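Local coordinates for conserved protein (Mycobacterium tuberculosis, PDB 1RFE), which is of unknown function but probably binds coenzyme F420 and may act as an oxidoreductase, as do relatives with the same flavin-binding type of fold, at residues 16-21 / 84-89; 27-32 / 68-73; 41-46 / 109-114; 50-55 / 134-139. All blocks are in the same frame, centred on the assembly; numbering follows the deposited sequence. Where two conformers were deposited one is given.

Contact 1: 16-21 / 84-89; sequences ADFVNS and RGVSFE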
loop_
_atom_site.group_PDB
_atom_site.type_symbol
_atom_site.label_atom_id
_atom_site.label_comp_id
_atom_site.label_asym_id
_atom_site.label_seq_id
_atom_site.Cartn_x
_atom_site.Cartn_y
_atom_site.Cartn_z
ATOM N N ALA A 16 -4.694 -10.506 2.165
ATOM C CA ALA A 16 -3.974 -10.768 0.908
ATOM C C ALA A 16 -4.783 -10.392 -0.341
ATOM O O ALA A 16 -4.301 -9.629 -1.144
ATOM C CB ALA A 16 -3.463 -12.200 0.859
ATOM N N ASP A 17 -6.020 -10.883 -0.455
ATOM C CA ASP A 17 -6.923 -10.538 -1.551
ATOM C C ASP A 17 -7.177 -9.060 -1.641
ATOM O O ASP A 17 -7.190 -8.511 -2.726
ATOM C CB ASP A 17 -8.293 -11.287 -1.445
ATOM C CG ASP A 17 -8.166 -12.801 -1.661
ATOM O OD1 ASP A 17 -7.016 -13.293 -1.889
ATOM O OD2 ASP A 17 -9.161 -13.606 -1.625
ATOM N N PHE A 18 -7.333 -8.407 -0.497
ATOM C CA PHE A 18 -7.638 -6.982 -0.451
ATOM C C PHE A 18 -6.415 -6.145 -0.931
ATOM O O PHE A 18 -6.567 -5.199 -1.690
ATOM C CB PHE A 18 -8.107 -6.564 0.968
ATOM C CG PHE A 18 -8.561 -5.144 1.068
ATOM C CD1 PHE A 18 -9.739 -4.736 0.449
ATOM C CD2 PHE A 18 -7.812 -4.197 1.805
ATOM C CE1 PHE A 18 -10.187 -3.407 0.545
ATOM C CE2 PHE A 18 -8.226 -2.893 1.888
ATOM C CZ PHE A 18 -9.427 -2.474 1.255
ATOM N N VAL A 19 -5.221 -6.521 -0.506
ATOM C CA VAL A 19 -3.980 -5.853 -0.953
ATOM C C VAL A 19 -3.794 -6.026 -2.482
ATOM O O VAL A 19 -3.399 -5.092 -3.157
ATOM C CB VAL A 19 -2.759 -6.388 -0.208
ATOM C CG1 VAL A 19 -1.467 -6.040 -0.925
ATOM C CG2 VAL A 19 -2.682 -5.851 1.261
ATOM N N ASN A 20 -4.056 -7.228 -3.013
ATOM C CA ASN A 20 -3.994 -7.474 -4.451
ATOM C C ASN A 20 -5.073 -6.769 -5.227
ATOM O O ASN A 20 -4.825 -6.304 -6.341
ATOM C CB ASN A 20 -4.035 -8.984 -4.757
ATOM C CG ASN A 20 -2.703 -9.645 -4.546
ATOM O OD1 ASN A 20 -2.587 -10.675 -3.840
ATOM N ND2 ASN A 20 -1.682 -9.077 -5.158
ATOM N N SER A 21 -6.260 -6.642 -4.640
ATOM C CA SER A 21 -7.373 -5.993 -5.311
ATOM C C SER A 21 -7.392 -4.480 -5.300
ATOM O O SER A 21 -7.848 -3.878 -6.267
ATOM C CB SER A 21 -8.688 -6.461 -4.703
ATOM O OG SER A 21 -8.692 -7.830 -4.912
ATOM N N ARG A 84 -14.303 -1.322 4.826
ATOM C CA ARG A 84 -13.279 -2.302 5.035
ATOM C C ARG A 84 -11.889 -1.735 4.746
ATOM O O ARG A 84 -11.722 -0.748 3.991
ATOM C CB ARG A 84 -13.518 -3.554 4.255
ATOM C CG ARG A 84 -13.949 -3.447 2.847
ATOM C CD ARG A 84 -13.540 -4.731 2.047
ATOM N NE ARG A 84 -13.516 -4.498 0.620
ATOM C CZ ARG A 84 -13.672 -5.416 -0.313
ATOM N NH1 ARG A 84 -13.913 -6.702 -0.009
ATOM N NH2 ARG A 84 -13.600 -5.033 -1.586
ATOM N N GLY A 85 -10.907 -2.343 5.395
ATOM C CA GLY A 85 -9.580 -1.841 5.304
ATOM C C GLY A 85 -8.545 -2.613 6.087
ATOM O O GLY A 85 -8.847 -3.543 6.828
ATOM N N VAL A 86 -7.303 -2.183 5.896
ATOM C CA VAL A 86 -6.187 -2.766 6.574
ATOM C C VAL A 86 -5.123 -1.667 6.756
ATOM O O VAL A 86 -4.852 -0.874 5.856
ATOM C CB VAL A 86 -5.650 -4.005 5.859
ATOM C CG1 VAL A 86 -5.137 -3.655 4.459
ATOM C CG2 VAL A 86 -4.606 -4.646 6.646
ATOM N N SER A 87 -4.559 -1.638 7.946
ATOM C CA SER A 87 -3.643 -0.590 8.363
ATOM C C SER A 87 -2.379 -1.286 8.875
ATOM O O SER A 87 -2.461 -2.143 9.780
ATOM C CB SER A 87 -4.298 0.217 9.495
ATOM O OG SER A 87 -3.495 1.323 9.848
ATOM N N PHE A 88 -1.241 -0.934 8.286
ATOM C CA PHE A 88 0.062 -1.540 8.560
ATOM C C PHE A 88 0.953 -0.497 9.214
ATOM O O PHE A 88 0.983 0.668 8.794
ATOM C CB PHE A 88 0.769 -1.952 7.252
ATOM C CG PHE A 88 -0.002 -2.967 6.425
ATOM C CD1 PHE A 88 -0.193 -4.237 6.893
ATOM C CD2 PHE A 88 -0.557 -2.624 5.204
ATOM C CE1 PHE A 88 -0.866 -5.168 6.134
ATOM C CE2 PHE A 88 -1.251 -3.565 4.434
ATOM C CZ PHE A 88 -1.388 -4.807 4.880
ATOM N N GLU A 89 1.664 -0.908 10.256
ATOM C CA GLU A 89 2.722 -0.109 10.799
ATOM C C GLU A 89 3.946 -1.018 10.743
ATOM O O GLU A 89 3.842 -2.208 10.960
ATOM C CB GLU A 89 2.393 0.367 12.225
ATOM C CG GLU A 89 1.198 1.306 12.246
ATOM C CD GLU A 89 0.775 1.775 13.610
ATOM O OE1 GLU A 89 1.442 1.361 14.594
ATOM O OE2 GLU A 89 -0.210 2.612 13.688
#
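F18 on helix 16-21 meets strand 84-89 along three residues, R84, G85 and V86. Its ring stands out from the helix with CG anti to the backbone N (chi1 -175°), which carries it to the strand. CD1 and CE1 meet the side chain of R84, and F18 CE1 comes 3.5 Å from R84 NE. The ring and the guanidinium are not stacked; their planes are 63° apart, and F18 CD1 sits over one guanidinium face near its rim. F18 CD2 receives V86 CG1 at the ring edge, 3.8 Å away. G85, between these two residues, brings CA within 3.8 Å of F18 CE2. R84 is held elsewhere by a salt bridge from NE to D76 OD1. V19, the next residue along the helix, puts CG2 at the edge of the F88 ring, 4.0 Å from F88 CZ. No hydrogen bond crosses the contact, so it rests on apolar packing and on the F18 ring lying against the R84 side chain. The helix runs nearly perpendicular to the strand, at 93° with 9.3 Å between axes. V19 also touches V45, I50 and L74. Helix 12-21 thus packs against several strands of the curled antiparallel sheet, consistent with the split-barrel fold of the pyridoxamine 5'-phosphate oxidase family.

Contact 2: 27-32 / 68-73; sequences LATIGP and PRVSFL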
loop_
_atom_site.group_PDB
_atom_site.type_symbol
_atom_site.label_atom_id
_atom_site.label_comp_id
_atom_site.label_asym_id
_atom_site.label_seq_id
_atom_site.Cartn_x
_atom_site.Cartn_y
_atom_site.Cartn_z
ATOM N N LEU A 27 0.525 6.260 2.345
ATOM C CA LEU A 27 1.757 6.029 3.023
ATOM C C LEU A 27 2.011 7.211 3.939
ATOM O O LEU A 27 1.747 8.333 3.567
ATOM C CB LEU A 27 2.898 5.918 2.002
ATOM C CG LEU A 27 4.327 5.813 2.561
ATOM C CD1 LEU A 27 4.572 4.446 3.126
ATOM C CD2 LEU A 27 5.297 6.159 1.495
ATOM N N ALA A 28 2.455 6.933 5.162
ATOM C CA ALA A 28 3.001 7.957 6.042
ATOM C C ALA A 28 4.468 7.634 6.321
ATOM O O ALA A 28 4.770 6.565 6.818
ATOM C CB ALA A 28 2.254 8.003 7.372
ATOM N N THR A 29 5.344 8.586 6.083
ATOM C CA THR A 29 6.714 8.547 6.626
ATOM C C THR A 29 6.884 9.673 7.647
ATOM O O THR A 29 5.990 10.535 7.858
ATOM C CB THR A 29 7.783 8.713 5.481
ATOM O OG1 THR A 29 7.575 9.956 4.779
ATOM C CG2 THR A 29 7.631 7.704 4.384
ATOM N N ILE A 30 8.023 9.698 8.299
ATOM C CA ILE A 30 8.211 10.618 9.386
ATOM C C ILE A 30 9.111 11.749 8.891
ATOM O O ILE A 30 10.208 11.501 8.485
ATOM C CB ILE A 30 8.851 9.908 10.577
ATOM C CG1 ILE A 30 7.911 8.829 11.044
ATOM C CG2 ILE A 30 9.161 10.934 11.744
ATOM C CD1 ILE A 30 8.420 8.045 12.202
ATOM N N GLY A 31 8.598 12.976 8.884
ATOM C CA GLY A 31 9.400 14.102 8.478
ATOM C C GLY A 31 10.533 14.359 9.438
ATOM O O GLY A 31 10.534 13.844 10.540
ATOM N N PRO A 32 11.483 15.196 9.033
ATOM C CA PRO A 32 12.649 15.489 9.876
ATOM C C PRO A 32 12.345 16.140 11.225
ATOM O O PRO A 32 13.171 16.032 12.138
ATOM C CB PRO A 32 13.521 16.440 9.008
ATOM C CG PRO A 32 12.722 16.883 7.920
ATOM C CD PRO A 32 11.546 15.912 7.750
ATOM N N PRO A 68 13.360 4.593 9.349
ATOM C CA PRO A 68 12.711 3.586 8.496
ATOM C C PRO A 68 11.245 3.338 8.813
ATOM O O PRO A 68 10.647 2.553 8.124
ATOM C CB PRO A 68 13.485 2.289 8.821
ATOM C CG PRO A 68 14.638 2.720 9.649
ATOM C CD PRO A 68 14.239 3.956 10.336
ATOM N N ARG A 69 10.713 3.937 9.870
ATOM C CA ARG A 69 9.362 3.663 10.336
ATOM C C ARG A 69 8.334 4.225 9.332
ATOM O O ARG A 69 8.458 5.348 8.851
ATOM C CB ARG A 69 9.161 4.230 11.748
ATOM C CG ARG A 69 9.885 3.386 12.863
ATOM C CD ARG A 69 9.714 3.931 14.234
ATOM N NE ARG A 69 10.130 5.346 14.274
ATOM C CZ ARG A 69 9.780 6.218 15.210
ATOM N NH1 ARG A 69 9.009 5.866 16.213
ATOM N NH2 ARG A 69 10.207 7.463 15.132
ATOM N N VAL A 70 7.385 3.373 8.971
ATOM C CA VAL A 70 6.333 3.686 8.019
ATOM C C VAL A 70 4.993 3.194 8.496
ATOM O O VAL A 70 4.902 2.220 9.289
ATOM C CB VAL A 70 6.502 3.009 6.628
ATOM C CG1 VAL A 70 7.313 3.798 5.791
ATOM C CG2 VAL A 70 7.008 1.545 6.710
ATOM N N SER A 71 3.946 3.859 8.011
ATOM C CA SER A 71 2.589 3.328 8.095
ATOM C C SER A 71 1.958 3.343 6.727
ATOM O O SER A 71 2.258 4.230 5.887
ATOM C CB SER A 71 1.726 4.165 9.036
ATOM O OG SER A 71 2.321 4.193 10.308
ATOM N N PHE A 72 1.080 2.376 6.476
ATOM C CA PHE A 72 0.423 2.317 5.157
ATOM C C PHE A 72 -0.989 1.852 5.371
ATOM O O PHE A 72 -1.205 0.864 6.061
ATOM C CB PHE A 72 1.212 1.397 4.223
ATOM C CG PHE A 72 0.831 1.498 2.771
ATOM C CD1 PHE A 72 1.318 2.512 1.987
ATOM C CD2 PHE A 72 -0.008 0.554 2.193
ATOM C CE1 PHE A 72 0.957 2.582 0.647
ATOM C CE2 PHE A 72 -0.348 0.612 0.871
ATOM C CZ PHE A 72 0.139 1.634 0.091
ATOM N N LEU A 73 -1.952 2.555 4.760
ATOM C CA LEU A 73 -3.370 2.302 4.972
ATOM C C LEU A 73 -4.122 2.116 3.643
ATOM O O LEU A 73 -4.013 2.929 2.738
ATOM C CB LEU A 73 -4.011 3.455 5.776
ATOM C CG LEU A 73 -5.503 3.290 6.220
ATOM C CD1 LEU A 73 -5.859 4.052 7.493
ATOM C CD2 LEU A 73 -6.487 3.781 5.149
HETATM O O HOH W 1 9.638 7.563 8.099
#
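Strands 27-30 and 69-73 run antiparallel, with axes 4.7 Å apart at closest, L27 and F72 forming a non-hydrogen-bonded pair and A28 and S71 a hydrogen-bonded pair. A28 N gives a nearly straight bond to S71 O (2.8 Å, 173°). S71 N returns one to A28 O at 3.1 Å. Beyond this pair a water takes over: it accepts from I30 N and donates to R69 O. The ladder is thus continued by solvent where direct bonding stops.

L27 and F72 lie on one face of the sheet. L27 CB meets the edge of the F72 ring in its plane, 3.8 Å from F72 CD1. The leucine swings CG to the far side of CB from its own amide N (chi1 174°), and L27 CD1 reaches V70 CG1, 3.9 Å away. V70 CG1 also lies near T29 CG2. A28 and S71 occupy the other face, with little side-chain contact beyond their two CB atoms. At the outer end, I30 CD1 lies over one face of the R69 guanidinium, 3.5 Å from R69 NH2. The R69 chain bends at chi3 (-54°), bringing the guanidinium back over the isoleucine methyl. Its charge is paired with D67.

This is a neighbouring antiparallel pair within the curled sheet, consistent with the split-barrel fold. On its other edge, strand 25-30 pairs with strand 36-46. Strand 69-76 pairs with strand 84-95. Helix 59-66 covers T29 and V70, and N63 binds T29 OG1. L27 and F72 face L52 of strand 49-55.

Contact 3: 41-46 / 109-114; sequences MWYAVI and WERYTG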
loop_
_atom_site.group_PDB
_atom_site.type_symbol
_atom_site.label_atom_id
_atom_site.label_comp_id
_atom_site.label_asym_id
_atom_site.label_seq_id
_atom_site.Cartn_x
_atom_site.Cartn_y
_atom_site.Cartn_z
HETATM N N MSE A 41 -0.402 6.557 -2.853
HETATM C CA MSE A 41 0.563 5.780 -3.625
HETATM C C MSE A 41 -0.168 4.614 -4.356
HETATM O O MSE A 41 -0.937 3.916 -3.748
HETATM C CB MSE A 41 1.628 5.150 -2.676
HETATM C CG MSE A 41 2.620 6.149 -1.976
HETATM SE SE MSE A 41 3.555 7.141 -3.306
HETATM C CE MSE A 41 4.855 5.820 -3.735
ATOM N N TRP A 42 0.133 4.419 -5.640
ATOM C CA TRP A 42 0.003 3.115 -6.279
ATOM C C TRP A 42 1.147 2.243 -5.835
ATOM O O TRP A 42 2.141 2.727 -5.312
ATOM C CB TRP A 42 0.035 3.209 -7.776
ATOM C CG TRP A 42 -1.199 3.807 -8.366
ATOM C CD1 TRP A 42 -2.339 4.176 -7.717
ATOM C CD2 TRP A 42 -1.418 4.084 -9.743
ATOM N NE1 TRP A 42 -3.256 4.680 -8.614
ATOM C CE2 TRP A 42 -2.715 4.622 -9.868
ATOM C CE3 TRP A 42 -0.655 3.905 -10.902
ATOM C CZ2 TRP A 42 -3.257 5.012 -11.108
ATOM C CZ3 TRP A 42 -1.202 4.292 -12.154
ATOM C CH2 TRP A 42 -2.472 4.839 -12.233
ATOM N N TYR A 43 1.003 0.947 -6.021
ATOM C CA TYR A 43 2.002 0.046 -5.479
ATOM C C TYR A 43 2.149 -1.236 -6.217
ATOM O O TYR A 43 1.269 -1.650 -7.039
ATOM C CB TYR A 43 1.759 -0.192 -3.975
ATOM C CG TYR A 43 0.444 -0.801 -3.635
ATOM C CD1 TYR A 43 0.304 -2.190 -3.503
ATOM C CD2 TYR A 43 -0.674 0.001 -3.439
ATOM C CE1 TYR A 43 -0.955 -2.755 -3.172
ATOM C CE2 TYR A 43 -1.925 -0.574 -3.092
ATOM C CZ TYR A 43 -2.050 -1.935 -2.963
ATOM O OH TYR A 43 -3.291 -2.466 -2.638
ATOM N N ALA A 44 3.282 -1.863 -5.923
ATOM C CA ALA A 44 3.572 -3.218 -6.334
ATOM C C ALA A 44 3.303 -4.207 -5.218
ATOM O O ALA A 44 3.301 -3.846 -4.021
ATOM C CB ALA A 44 5.017 -3.352 -6.831
ATOM N N VAL A 45 3.063 -5.456 -5.620
ATOM C CA VAL A 45 2.925 -6.581 -4.691
ATOM C C VAL A 45 3.838 -7.724 -5.119
ATOM O O VAL A 45 3.697 -8.267 -6.232
ATOM C CB VAL A 45 1.460 -7.113 -4.583
ATOM C CG1 VAL A 45 1.357 -8.097 -3.459
ATOM C CG2 VAL A 45 0.423 -5.951 -4.341
ATOM N N ILE A 46 4.768 -8.101 -4.260
ATOM C CA ILE A 46 5.757 -9.129 -4.585
ATOM C C ILE A 46 5.933 -10.101 -3.407
ATOM O O ILE A 46 6.279 -9.683 -2.315
ATOM C CB ILE A 46 7.092 -8.472 -4.879
ATOM C CG1 ILE A 46 6.954 -7.488 -6.053
ATOM C CG2 ILE A 46 8.171 -9.546 -5.136
ATOM C CD1 ILE A 46 8.059 -6.548 -6.141
ATOM N N TRP A 109 3.290 -2.333 -13.576
ATOM C CA TRP A 109 2.836 -2.446 -14.938
ATOM C C TRP A 109 1.651 -3.387 -15.077
ATOM O O TRP A 109 0.663 -3.028 -15.685
ATOM C CB TRP A 109 3.950 -2.899 -15.846
ATOM C CG TRP A 109 3.559 -2.980 -17.271
ATOM C CD1 TRP A 109 2.971 -4.032 -17.934
ATOM C CD2 TRP A 109 3.760 -1.967 -18.226
ATOM N NE1 TRP A 109 2.814 -3.708 -19.260
ATOM C CE2 TRP A 109 3.281 -2.435 -19.447
ATOM C CE3 TRP A 109 4.352 -0.683 -18.172
ATOM C CZ2 TRP A 109 3.352 -1.669 -20.611
ATOM C CZ3 TRP A 109 4.404 0.069 -19.301
ATOM C CH2 TRP A 109 3.907 -0.430 -20.519
ATOM N N GLU A 110 1.723 -4.541 -14.468
ATOM C CA GLU A 110 0.675 -5.501 -14.543
ATOM C C GLU A 110 -0.562 -5.105 -13.740
ATOM O O GLU A 110 -1.690 -5.386 -14.145
ATOM C CB GLU A 110 1.201 -6.850 -14.112
ATOM C CG GLU A 110 2.117 -7.450 -15.198
ATOM C CD GLU A 110 2.414 -8.918 -15.009
ATOM O OE1 GLU A 110 2.542 -9.342 -13.839
ATOM O OE2 GLU A 110 2.575 -9.630 -16.041
ATOM N N ARG A 111 -0.351 -4.353 -12.659
ATOM C CA ARG A 111 -1.392 -3.993 -11.770
ATOM C C ARG A 111 -2.205 -2.810 -12.341
ATOM O O ARG A 111 -3.400 -2.711 -12.114
ATOM C CB ARG A 111 -0.880 -3.725 -10.354
ATOM C CG ARG A 111 -0.590 -4.993 -9.527
ATOM C CD ARG A 111 0.183 -4.744 -8.211
ATOM N NE ARG A 111 -0.461 -3.650 -7.498
ATOM C CZ ARG A 111 -1.637 -3.707 -6.867
ATOM N NH1 ARG A 111 -2.310 -4.839 -6.684
ATOM N NH2 ARG A 111 -2.149 -2.602 -6.371
ATOM N N TYR A 112 -1.567 -1.944 -13.097
ATOM C CA TYR A 112 -2.200 -0.709 -13.483
ATOM C C TYR A 112 -2.202 -0.429 -14.972
ATOM O O TYR A 112 -2.802 0.573 -15.399
ATOM C CB TYR A 112 -1.578 0.483 -12.749
ATOM C CG TYR A 112 -1.635 0.420 -11.229
ATOM C CD1 TYR A 112 -2.718 0.938 -10.501
ATOM C CD2 TYR A 112 -0.574 -0.102 -10.516
ATOM C CE1 TYR A 112 -2.720 0.883 -9.111
ATOM C CE2 TYR A 112 -0.586 -0.179 -9.129
ATOM C CZ TYR A 112 -1.631 0.308 -8.443
ATOM O OH TYR A 112 -1.592 0.236 -7.078
ATOM N N THR A 113 -1.518 -1.263 -15.757
ATOM C CA THR A 113 -1.390 -1.013 -17.177
ATOM C C THR A 113 -1.962 -2.152 -18.011
ATOM O O THR A 113 -2.790 -1.895 -18.900
ATOM C CB THR A 113 0.074 -0.666 -17.602
ATOM O OG1 THR A 113 0.443 0.603 -17.042
ATOM C CG2 THR A 113 0.153 -0.450 -19.109
ATOM N N GLY A 114 -1.566 -3.378 -17.712
ATOM C CA GLY A 114 -1.796 -4.531 -18.563
ATOM C C GLY A 114 -0.735 -5.633 -18.367
ATOM O O GLY A 114 0.222 -5.491 -17.597
#
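Y43 gives both its backbone polar groups to the end of helix 109-112. Its N-H bonds to Y112 OH at 2.9 Å, and its carbonyl O accepts from R111 NE at 2.7 Å. NE approaches tilted 32° from the carbonyl plane. R111 NH2 also donates to Y112 OH, at 3.0 Å. This hydroxyl thus accepts two N-H groups, and it donates its own proton to the carbonyl R23 O. R111 NH2 has another acceptor in S22 O, while NH1 makes a weak bond to N20 O. The Y43 hydroxyl is satisfied by V19 O.

The flat groups are stacked. The R111 guanidinium lies on the Y43 ring as an off-centre cation-pi pair with planes 20° apart, and R111 NH2 is 3.4 Å from Y43 CE1. The bend at chi3 (49°) of R111 turns the guanidinium across the strand, where V45 CG2 meets one of its faces. Y112 makes an offset stack with W42. The five-membered ring of W42 lies over it, with centroids 4.0 Å apart and planes nearly parallel. Y43 O sits at the edge of the Y112 ring, in its plane.

R111 and Y112 thus tie the helix end to the strand and to the loop after helix 12-21. The carbonyls Y43 O and S22 O and the face of the Y43 ring give the arginine tip both polar and pi partners, which together fix its rotation.

Contact 4: 50-55 / 134-139; sequences IWLETK and VRIVAR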
loop_
_atom_site.group_PDB
_atom_site.type_symbol
_atom_site.label_atom_id
_atom_site.label_comp_id
_atom_site.label_asym_id
_atom_site.label_seq_id
_atom_site.Cartn_x
_atom_site.Cartn_y
_atom_site.Cartn_z
ATOM N N ILE A 50 3.950 -5.458 0.056
ATOM C CA ILE A 50 3.802 -4.197 -0.629
ATOM C C ILE A 50 5.169 -3.540 -0.819
ATOM O O ILE A 50 5.963 -3.472 0.123
ATOM C CB ILE A 50 2.843 -3.204 0.162
ATOM C CG1 ILE A 50 1.423 -3.761 0.156
ATOM C CG2 ILE A 50 2.888 -1.761 -0.446
ATOM C CD1 ILE A 50 0.479 -3.158 1.161
ATOM N N TRP A 51 5.404 -3.114 -2.068
ATOM C CA TRP A 51 6.553 -2.320 -2.468
ATOM C C TRP A 51 6.110 -1.074 -3.187
ATOM O O TRP A 51 5.154 -1.101 -3.967
ATOM C CB TRP A 51 7.444 -3.067 -3.458
ATOM C CG TRP A 51 8.220 -4.257 -2.949
ATOM C CD1 TRP A 51 7.708 -5.389 -2.488
ATOM C CD2 TRP A 51 9.646 -4.393 -2.868
ATOM N NE1 TRP A 51 8.698 -6.244 -2.103
ATOM C CE2 TRP A 51 9.906 -5.682 -2.390
ATOM C CE3 TRP A 51 10.733 -3.565 -3.206
ATOM C CZ2 TRP A 51 11.210 -6.179 -2.210
ATOM C CZ3 TRP A 51 12.026 -4.057 -3.049
ATOM C CH2 TRP A 51 12.258 -5.344 -2.543
ATOM N N LEU A 52 6.894 -0.020 -2.986
ATOM C CA LEU A 52 6.697 1.241 -3.611
ATOM C C LEU A 52 7.901 1.561 -4.472
ATOM O O LEU A 52 8.965 0.945 -4.324
ATOM C CB LEU A 52 6.466 2.348 -2.569
ATOM C CG LEU A 52 5.409 2.011 -1.506
ATOM C CD1 LEU A 52 5.381 3.060 -0.433
ATOM C CD2 LEU A 52 3.981 1.781 -2.055
ATOM N N GLU A 53 7.697 2.484 -5.426
ATOM C CA GLU A 53 8.810 3.032 -6.197
ATOM C C GLU A 53 8.812 4.522 -5.993
ATOM O O GLU A 53 7.744 5.120 -5.958
ATOM C CB GLU A 53 8.749 2.635 -7.687
ATOM C CG GLU A 53 7.493 3.017 -8.485
ATOM C CD GLU A 53 7.574 4.380 -9.169
ATOM O OE1 GLU A 53 6.709 5.244 -8.876
ATOM N N THR A 54 9.981 5.108 -5.814
ATOM C CA THR A 54 10.085 6.538 -5.619
ATOM C C THR A 54 11.448 7.042 -6.150
ATOM O O THR A 54 12.411 6.271 -6.288
ATOM C CB THR A 54 9.878 6.902 -4.103
ATOM O OG1 THR A 54 9.903 8.329 -3.926
ATOM C CG2 THR A 54 11.066 6.432 -3.243
ATOM N N LYS A 55 11.573 8.330 -6.436
ATOM C CA LYS A 55 12.880 8.808 -6.882
ATOM C C LYS A 55 13.877 8.628 -5.725
ATOM O O LYS A 55 13.501 8.767 -4.556
ATOM C CB LYS A 55 12.812 10.263 -7.374
ATOM C CG LYS A 55 12.052 10.442 -8.743
ATOM C CD LYS A 55 12.040 11.908 -9.181
ATOM N N VAL A 134 10.832 0.426 -2.401
ATOM C CA VAL A 134 10.580 0.565 -0.987
ATOM C C VAL A 134 9.741 -0.610 -0.543
ATOM O O VAL A 134 8.550 -0.696 -0.846
ATOM C CB VAL A 134 9.872 1.916 -0.655
ATOM C CG1 VAL A 134 9.466 1.965 0.835
ATOM C CG2 VAL A 134 10.789 3.091 -0.970
ATOM N N ARG A 135 10.362 -1.536 0.145
ATOM C CA ARG A 135 9.671 -2.684 0.641
ATOM C C ARG A 135 9.068 -2.383 2.012
ATOM O O ARG A 135 9.768 -2.038 2.922
ATOM C CB ARG A 135 10.651 -3.853 0.703
ATOM C CG ARG A 135 10.181 -5.168 1.310
ATOM C CD ARG A 135 11.399 -6.141 1.407
ATOM N NE ARG A 135 11.315 -7.221 2.365
ATOM C CZ ARG A 135 11.976 -7.311 3.548
ATOM N NH1 ARG A 135 12.837 -6.385 4.015
ATOM N NH2 ARG A 135 11.776 -8.398 4.278
ATOM N N ILE A 136 7.757 -2.551 2.126
ATOM C CA ILE A 136 7.030 -2.367 3.380
ATOM C C ILE A 136 6.951 -3.684 4.148
ATOM O O ILE A 136 6.379 -4.704 3.695
ATOM C CB ILE A 136 5.667 -1.752 3.112
ATOM C CG1 ILE A 136 5.934 -0.397 2.425
ATOM C CG2 ILE A 136 4.849 -1.633 4.442
ATOM C CD1 ILE A 136 4.754 0.417 2.080
ATOM N N VAL A 137 7.555 -3.664 5.322
ATOM C CA VAL A 137 7.495 -4.816 6.209
ATOM C C VAL A 137 6.651 -4.491 7.427
ATOM O O VAL A 137 7.001 -3.619 8.209
ATOM C CB VAL A 137 8.871 -5.212 6.684
ATOM C CG1 VAL A 137 8.744 -6.507 7.536
ATOM C CG2 VAL A 137 9.769 -5.420 5.507
ATOM N N ALA A 138 5.531 -5.180 7.576
ATOM C CA ALA A 138 4.605 -4.861 8.619
ATOM C C ALA A 138 5.045 -5.583 9.918
ATOM O O ALA A 138 5.461 -6.738 9.890
ATOM C CB ALA A 138 3.241 -5.308 8.214
ATOM N N ARG A 139 4.938 -4.890 11.038
ATOM C CA ARG A 139 5.078 -5.510 12.347
ATOM C C ARG A 139 3.771 -5.520 13.104
ATOM O O ARG A 139 3.624 -6.290 14.008
ATOM C CB ARG A 139 6.077 -4.775 13.199
ATOM C CG ARG A 139 7.219 -4.223 12.425
ATOM C CD ARG A 139 8.529 -4.690 12.803
ATOM N NE ARG A 139 8.869 -5.746 11.819
ATOM C CZ ARG A 139 10.130 -6.042 11.521
ATOM N NH1 ARG A 139 11.103 -5.377 12.121
ATOM N NH2 ARG A 139 10.433 -6.988 10.649
HETATM O O HOH W 2 3.925 -5.196 2.944
#
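W51 and R135 face each other as a non-hydrogen-bonded pair, and the arginine runs over the indole. R135 CB lies 3.6 Å from the centroid of the six-membered ring of W51, only 7° off its normal, a CH-pi contact over the face. The arginine chain is extended, and R135 CG moves on to W51 CE2, 3.7 Å away. R135 CD reaches the rim at W51 CZ2, 3.6 Å away. The chain then leaves the indole. NE makes a salt bridge to E49 and NH1 one to E93. One face of the guanidinium lies against V137 CG2. The aliphatic part of the arginine thus packs on the ring and the charged end is paired with two acids.

On the other face of the sheet, L52 CB meets V134 CB. I136 CD1 touches both L52 CD1 and I50 CG2, at 3.7 and 3.8 Å. T54 CG2 approaches V134 CG2.

Three backbone bonds join the strands: I136 N to I50 O, L52 N to V134 O, and V134 N to L52 O (2.7 Å). Next to the first of these, a water accepts from I50 N and donates to I136 O.

F72 packs against I50, L52 and I136. This is an antiparallel pair in a curled sheet, apolar on the face of L52, V134 and F72, with the W51-R135 pair on the other, consistent with the split barrel of the FMN-binding clan.

All four contacts reach the same curled antiparallel sheet. Contacts 1 and 4 are buried; contacts 2 and 3 are partly buried. Contacts 2 and 4 join strand to strand by backbone bonds, each extended by one water. The centres of these two lie about 10 Å apart, and their apolar side chains meet where F72 packs on I50 and I136 and L27 on L52. Contacts 1 and 3 instead set a helix against the sheet. Contact 1 does so mainly by apolar packing, with an arginine alongside, contact 3 by polar bonds and stacking. They touch through V19 O and Y43 OH. Contact 2 adjoins contact 1 through F88 and F72, contact 4 adjoins contact 3 through A44 and W51.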